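Long-range contacts in cobalt-precorrin-5B C(1)-methyltransferase (Archaeoglobus fulgidus, PDB 1SR8), which probably catalyses the S-adenosylmethionine-dependent methylation of C-1 in cobalt-precorrin-5B, giving cobalt-precorrin-6A on the anaerobic route to adenosylcobalamin: residues A51-I56 with F106-V110; A130-A135 with I181-T186. One frame throughout, in Å; residues are numbered along the deposited sequence.

Interaction 1 of 2, residues A51-I56 with F106-V110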
ATOM      1  N   ALA A  51      -2.786   1.027 -15.256  1.00 16.84           N
ATOM      2  CA  ALA A  51      -3.059   1.921 -16.385  1.00 17.07           C
ATOM      3  C   ALA A  51      -2.037   1.711 -17.494  1.00 17.58           C
ATOM      4  O   ALA A  51      -2.394   1.569 -18.661  1.00 18.85           O
ATOM      5  CB  ALA A  51      -3.043   3.381 -15.928  1.00 14.22           C
ATOM      6  N   ALA A  52      -0.762   1.679 -17.125  1.00 17.90           N
ATOM      7  CA  ALA A  52       0.308   1.483 -18.100  1.00 16.87           C
ATOM      8  C   ALA A  52       0.178   0.150 -18.822  1.00 17.74           C
ATOM      9  O   ALA A  52       0.254   0.090 -20.050  1.00 18.06           O
ATOM     10  CB  ALA A  52       1.657   1.565 -17.411  1.00 17.48           C
ATOM     11  N   VAL A  53      -0.004  -0.922 -18.060  1.00 18.34           N
ATOM     12  CA  VAL A  53      -0.144  -2.246 -18.647  1.00 19.83           C
ATOM     13  C   VAL A  53      -1.365  -2.337 -19.567  1.00 22.39           C
ATOM     14  O   VAL A  53      -1.291  -2.927 -20.644  1.00 24.02           O
ATOM     15  CB  VAL A  53      -0.247  -3.318 -17.551  1.00 19.74           C
ATOM     16  CG1 VAL A  53      -0.555  -4.660 -18.162  1.00 19.31           C
ATOM     17  CG2 VAL A  53       1.058  -3.383 -16.774  1.00 18.22           C
ATOM     18  N   ALA A  54      -2.483  -1.744 -19.149  1.00 23.55           N
ATOM     19  CA  ALA A  54      -3.705  -1.776 -19.952  1.00 23.57           C
ATOM     20  C   ALA A  54      -3.559  -0.986 -21.256  1.00 24.28           C
ATOM     21  O   ALA A  54      -4.082  -1.382 -22.294  1.00 25.26           O
ATOM     22  CB  ALA A  54      -4.877  -1.239 -19.140  1.00 23.69           C
ATOM     23  N   ALA A  55      -2.855   0.135 -21.208  1.00 23.47           N
ATOM     24  CA  ALA A  55      -2.662   0.936 -22.403  1.00 24.30           C
ATOM     25  C   ALA A  55      -1.894   0.155 -23.476  1.00 26.00           C
ATOM     26  O   ALA A  55      -2.256   0.194 -24.657  1.00 26.26           O
ATOM     27  CB  ALA A  55      -1.927   2.226 -22.049  1.00 24.25           C
ATOM     28  N   ILE A  56      -0.838  -0.552 -23.067  1.00 26.18           N
ATOM     29  CA  ILE A  56      -0.019  -1.346 -23.992  1.00 26.93           C
ATOM     30  C   ILE A  56      -0.792  -2.548 -24.534  1.00 27.89           C
ATOM     31  O   ILE A  56      -0.784  -2.822 -25.727  1.00 29.54           O
ATOM     32  CB  ILE A  56       1.274  -1.878 -23.302  1.00 26.08           C
ATOM     33  CG1 ILE A  56       2.221  -0.715 -22.981  1.00 25.06           C
ATOM     34  CG2 ILE A  56       1.967  -2.904 -24.197  1.00 25.06           C
ATOM     35  CD1 ILE A  56       3.482  -1.139 -22.263  1.00 22.38           C
ATOM     36  N   PHE A 106      -6.543   7.420 -12.876  1.00 24.83           N
ATOM     37  CA  PHE A 106      -5.199   7.378 -13.444  1.00 25.09           C
ATOM     38  C   PHE A 106      -5.348   7.119 -14.935  1.00 24.71           C
ATOM     39  O   PHE A 106      -6.067   6.208 -15.341  1.00 25.05           O
ATOM     40  CB  PHE A 106      -4.368   6.248 -12.824  1.00 22.92           C
ATOM     41  CG  PHE A 106      -3.601   6.661 -11.603  1.00 22.16           C
ATOM     42  CD1 PHE A 106      -2.243   6.932 -11.682  1.00 19.71           C
ATOM     43  CD2 PHE A 106      -4.243   6.808 -10.382  1.00 20.89           C
ATOM     44  CE1 PHE A 106      -1.534   7.347 -10.556  1.00 20.23           C
ATOM     45  CE2 PHE A 106      -3.545   7.219  -9.257  1.00 20.06           C
ATOM     46  CZ  PHE A 106      -2.191   7.489  -9.344  1.00 20.52           C
ATOM     47  N   GLU A 107      -4.684   7.927 -15.751  1.00 26.26           N
ATOM     48  CA  GLU A 107      -4.743   7.737 -17.192  1.00 27.32           C
ATOM     49  C   GLU A 107      -3.353   7.408 -17.710  1.00 26.76           C
ATOM     50  O   GLU A 107      -2.353   7.967 -17.248  1.00 24.33           O
ATOM     51  CB  GLU A 107      -5.252   8.995 -17.901  1.00 28.33           C
ATOM     52  CG  GLU A 107      -6.597   9.497 -17.439  1.00 32.11           C
ATOM     53  CD  GLU A 107      -7.161  10.543 -18.384  1.00 36.00           C
ATOM     54  OE1 GLU A 107      -6.376  11.381 -18.882  1.00 36.87           O
ATOM     55  OE2 GLU A 107      -8.388  10.532 -18.623  1.00 37.44           O
ATOM     56  N   ALA A 108      -3.306   6.490 -18.672  1.00 27.43           N
ATOM     57  CA  ALA A 108      -2.056   6.068 -19.293  1.00 29.24           C
ATOM     58  C   ALA A 108      -2.221   6.125 -20.803  1.00 29.78           C
ATOM     59  O   ALA A 108      -3.219   5.643 -21.355  1.00 30.10           O
ATOM     60  CB  ALA A 108      -1.695   4.650 -18.861  1.00 28.50           C
ATOM     61  N   GLU A 109      -1.233   6.702 -21.470  1.00 29.41           N
ATOM     62  CA  GLU A 109      -1.276   6.831 -22.915  1.00 31.29           C
ATOM     63  C   GLU A 109       0.031   6.341 -23.525  1.00 28.71           C
ATOM     64  O   GLU A 109       1.100   6.758 -23.089  1.00 27.67           O
ATOM     65  CB  GLU A 109      -1.492   8.303 -23.282  1.00 34.35           C
ATOM     66  CG  GLU A 109      -1.605   8.575 -24.766  1.00 40.32           C
ATOM     67  CD  GLU A 109      -3.041   8.772 -25.208  1.00 44.17           C
ATOM     68  OE1 GLU A 109      -3.491   8.046 -26.126  1.00 44.50           O
ATOM     69  OE2 GLU A 109      -3.715   9.661 -24.634  1.00 46.12           O
ATOM     70  N   VAL A 110      -0.056   5.456 -24.518  1.00 28.62           N
ATOM     71  CA  VAL A 110       1.142   4.950 -25.190  1.00 30.61           C
ATOM     72  C   VAL A 110       1.692   6.077 -26.049  1.00 32.28           C
ATOM     73  O   VAL A 110       0.930   6.808 -26.675  1.00 33.85           O
ATOM     74  CB  VAL A 110       0.853   3.730 -26.129  1.00 29.48           C
ATOM     75  CG1 VAL A 110       0.284   2.567 -25.340  1.00 26.64           C
ATOM     76  CG2 VAL A 110      -0.086   4.136 -27.250  1.00 28.98           C
TER
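Ala51 and Ala55 of helix 44-57 rest on Ala108 and Val110 of strand 105-111, an alpha/beta packing of a helix on one face of the mixed sheet. The two short axes approach to 7.1 Å and run in roughly the same direction, 38° apart. No hydrogen bond crosses the contact, so van der Waals packing carries it.

The tight part lies at the alanines. Ala51 CB and Ala108 CB meet at 3.5 Å, closer than usual for two carbons. Ala108 CB also presses on the helix backbone, 3.2 Å from Ala51 O. That oxygen already accepts the helical bond from Ala55 N. One turn on, Ala55 CB sits 3.7 Å from Ala108 O. Small residues on both sides allow this close approach of helix and strand.

The packing slackens toward the start of the strand segment. Phe106 CB is 4.4 Å from Ala51 CB, and its ring leads away from residues 51-56. The ring instead packs on Thr44, Thr47 and Ala48, earlier in the same helix, and on Val160.

The other face of the strand is the more open one. Glu107 and Glu109 point away from the helix and are partly exposed. Glu107 is held there by salt bridges to Arg120 and Arg88. In the sheet, strand 105-111 is flanked by strands 86-90 and 155-159, which bond to its backbone.

Ile56 touches Val110 only loosely and packs also on Phe143, Ala146 and Ser147 of helix 133-149. Val110 itself is partly exposed. Its CG1 lies opposite the carbonyl carbon (chi1 -61°), which lays this methyl over the last turn of the helix segment, 3.5 Å from Ala55 O and 4.0 Å from Ala55 CB.

Interaction 2 of 2, residues A130-A135 with I181-T186; sequences AVSRSA and ISILGT
Val131 and Ile183 form a single parallel beta bridge just ahead of the N-cap of helix 133-149. Ile183 N donates to Ala130 O at 2.9 Å, in the carbonyl plane. Ser132 N donates to Ile183 O at 2.9 Å, nearly in line with the C=O bond. The CA of Val131 adds a CH...O contact to the same oxygen. The side chains of Val131 and Ile183 lie side by side and point the same way, with Val131 CG1 4.1 Å from Ile183 CB. Ile183 CG2 also meets Ala135 CB at 4.0 Å.

Ser132 is the N-cap. Its OG sits between the backbone N and the carbonyl carbon (chi1 76°), a position from which it accepts from Ala135 N at 3.3 Å. A water links this OG to Gly185 N. Replacing Ser132 by an alanine would probably leave Ala135 N without its cap and the water without one of its mates. At the backbone angles of Gly185 a side chain would collide with the carbonyl oxygen of Leu184, which accounts for the glycine. Gly185 O lies 3.3 Å from Ser134 CB. The bonds use backbone groups, one serine hydroxyl and a water, so the helix start is fixed to the 181-186 loop without any charged pair.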
ATOM      1  N   ALA A 130       7.152  13.224  -8.294  1.00 21.86           N
ATOM      2  CA  ALA A 130       6.916  12.599  -6.996  1.00 20.33           C
ATOM      3  C   ALA A 130       6.416  11.148  -7.068  1.00 20.10           C
ATOM      4  O   ALA A 130       5.261  10.863  -6.765  1.00 20.02           O
ATOM      5  CB  ALA A 130       5.939  13.453  -6.189  1.00 19.67           C
ATOM      6  N   VAL A 131       7.308  10.242  -7.469  1.00 19.16           N
ATOM      7  CA  VAL A 131       7.016   8.808  -7.569  1.00 19.23           C
ATOM      8  C   VAL A 131       8.025   8.090  -6.661  1.00 19.80           C
ATOM      9  O   VAL A 131       9.225   8.135  -6.909  1.00 19.75           O
ATOM     10  CB  VAL A 131       7.204   8.297  -9.018  1.00 20.09           C
ATOM     11  CG1 VAL A 131       6.797   6.836  -9.114  1.00 19.68           C
ATOM     12  CG2 VAL A 131       6.393   9.158  -9.988  1.00 18.75           C
ATOM     13  N   SER A 132       7.549   7.433  -5.609  1.00 19.82           N
ATOM     14  CA  SER A 132       8.455   6.754  -4.690  1.00 19.99           C
ATOM     15  C   SER A 132       9.252   5.649  -5.374  1.00 22.23           C
ATOM     16  O   SER A 132       8.916   5.205  -6.478  1.00 21.50           O
ATOM     17  CB  SER A 132       7.684   6.170  -3.506  1.00 17.18           C
ATOM     18  OG  SER A 132       6.998   4.996  -3.882  1.00 18.38           O
ATOM     19  N   ARG A 133      10.312   5.208  -4.703  1.00 24.23           N
ATOM     20  CA  ARG A 133      11.179   4.155  -5.223  1.00 25.60           C
ATOM     21  C   ARG A 133      10.386   2.888  -5.503  1.00 23.86           C
ATOM     22  O   ARG A 133      10.484   2.323  -6.588  1.00 24.05           O
ATOM     23  CB  ARG A 133      12.303   3.864  -4.219  1.00 29.16           C
ATOM     24  CG  ARG A 133      13.110   2.587  -4.487  1.00 35.19           C
ATOM     25  CD  ARG A 133      14.258   2.473  -3.486  1.00 39.15           C
ATOM     26  NE  ARG A 133      15.062   1.256  -3.619  1.00 41.41           N
ATOM     27  CZ  ARG A 133      14.661   0.045  -3.247  1.00 41.45           C
ATOM     28  NH1 ARG A 133      13.456  -0.124  -2.724  1.00 41.70           N
ATOM     29  NH2 ARG A 133      15.483  -0.989  -3.362  1.00 40.89           N
ATOM     30  N   SER A 134       9.598   2.458  -4.521  1.00 23.26           N
ATOM     31  CA  SER A 134       8.785   1.249  -4.644  1.00 23.43           C
ATOM     32  C   SER A 134       7.852   1.320  -5.839  1.00 21.78           C
ATOM     33  O   SER A 134       7.776   0.381  -6.636  1.00 21.13           O
ATOM     34  CB  SER A 134       7.950   1.038  -3.382  1.00 23.33           C
ATOM     35  OG  SER A 134       8.779   0.877  -2.253  1.00 28.83           O
ATOM     36  N   ALA A 135       7.135   2.438  -5.938  1.00 20.16           N
ATOM     37  CA  ALA A 135       6.190   2.669  -7.020  1.00 18.98           C
ATOM     38  C   ALA A 135       6.906   2.665  -8.359  1.00 18.45           C
ATOM     39  O   ALA A 135       6.448   2.059  -9.328  1.00 18.24           O
ATOM     40  CB  ALA A 135       5.488   3.998  -6.813  1.00 18.03           C
ATOM     41  N   ILE A 181      -0.430  14.945  -7.096  1.00 23.08           N
ATOM     42  CA  ILE A 181      -0.258  13.950  -6.046  1.00 22.05           C
ATOM     43  C   ILE A 181       1.020  13.135  -6.224  1.00 22.22           C
ATOM     44  O   ILE A 181       1.708  13.233  -7.244  1.00 20.26           O
ATOM     45  CB  ILE A 181      -1.436  12.956  -6.022  1.00 21.05           C
ATOM     46  CG1 ILE A 181      -1.522  12.214  -7.359  1.00 20.47           C
ATOM     47  CG2 ILE A 181      -2.730  13.694  -5.778  1.00 21.05           C
ATOM     48  CD1 ILE A 181      -2.477  11.036  -7.350  1.00 18.69           C
ATOM     49  N   SER A 182       1.320  12.326  -5.212  1.00 21.78           N
ATOM     50  CA  SER A 182       2.479  11.441  -5.233  1.00 20.33           C
ATOM     51  C   SER A 182       2.006  10.057  -5.697  1.00 18.89           C
ATOM     52  O   SER A 182       0.839   9.701  -5.552  1.00 18.56           O
ATOM     53  CB  SER A 182       3.073  11.303  -3.829  1.00 18.70           C
ATOM     54  OG  SER A 182       3.320  12.561  -3.228  1.00 22.83           O
ATOM     55  N   ILE A 183       2.909   9.290  -6.282  1.00 18.53           N
ATOM     56  CA  ILE A 183       2.593   7.940  -6.703  1.00 18.35           C
ATOM     57  C   ILE A 183       3.480   7.096  -5.799  1.00 19.04           C
ATOM     58  O   ILE A 183       4.706   7.175  -5.862  1.00 20.00           O
ATOM     59  CB  ILE A 183       2.936   7.718  -8.179  1.00 16.99           C
ATOM     60  CG1 ILE A 183       2.051   8.628  -9.035  1.00 17.48           C
ATOM     61  CG2 ILE A 183       2.739   6.259  -8.550  1.00 16.57           C
ATOM     62  CD1 ILE A 183       2.255   8.478 -10.518  1.00 19.51           C
ATOM     63  N   LEU A 184       2.858   6.302  -4.939  1.00 19.40           N
ATOM     64  CA  LEU A 184       3.606   5.501  -3.991  1.00 19.50           C
ATOM     65  C   LEU A 184       2.953   4.171  -3.637  1.00 18.48           C
ATOM     66  O   LEU A 184       1.920   3.801  -4.191  1.00 16.71           O
ATOM     67  CB  LEU A 184       3.820   6.336  -2.729  1.00 21.43           C
ATOM     68  CG  LEU A 184       2.558   6.981  -2.161  1.00 22.89           C
ATOM     69  CD1 LEU A 184       1.826   5.969  -1.288  1.00 24.28           C
ATOM     70  CD2 LEU A 184       2.921   8.212  -1.343  1.00 21.62           C
ATOM     71  N   GLY A 185       3.581   3.455  -2.710  1.00 18.76           N
ATOM     72  CA  GLY A 185       3.057   2.175  -2.271  1.00 20.39           C
ATOM     73  C   GLY A 185       4.173   1.183  -2.031  1.00 19.60           C
ATOM     74  O   GLY A 185       4.734   0.639  -2.982  1.00 19.10           O
ATOM     75  N   THR A 186       4.493   0.942  -0.761  1.00 20.04           N
ATOM     76  CA  THR A 186       5.568   0.018  -0.415  1.00 20.49           C
ATOM     77  C   THR A 186       5.243  -1.443  -0.696  1.00 19.49           C
ATOM     78  O   THR A 186       6.131  -2.199  -1.067  1.00 20.48           O
ATOM     79  CB  THR A 186       5.977   0.155   1.069  1.00 21.81           C
ATOM     80  OG1 THR A 186       4.801   0.183   1.889  1.00 24.33           O
ATOM     81  CG2 THR A 186       6.795   1.428   1.282  1.00 22.70           C
TER
HETATM   82  O   HOH W   1       6.360   4.091  -1.422  1.00 21.42           O

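Overall arrangement
Interaction 1 is a buried helix-on-sheet contact without hydrogen bonds. Interaction 2 is partly buried, lies nearer the centre of the chain, and relies on backbone bonds, a capping serine and a water. Their centres are about 17 Å apart, yet they touch. The Phe106 ring packs against both isoleucines of 181-186, with Phe106 CE1 4.0 Å from Ile183 CD1. The two helices tie them further. Helix 133-149 starts in interaction 2 and later packs on Ile56 of interaction 1. Helix 44-57 supplies Ala51 and Ala55 to interaction 1, while Thr44 at its start accepts a hydrogen bond from Leu184 N of interaction 2.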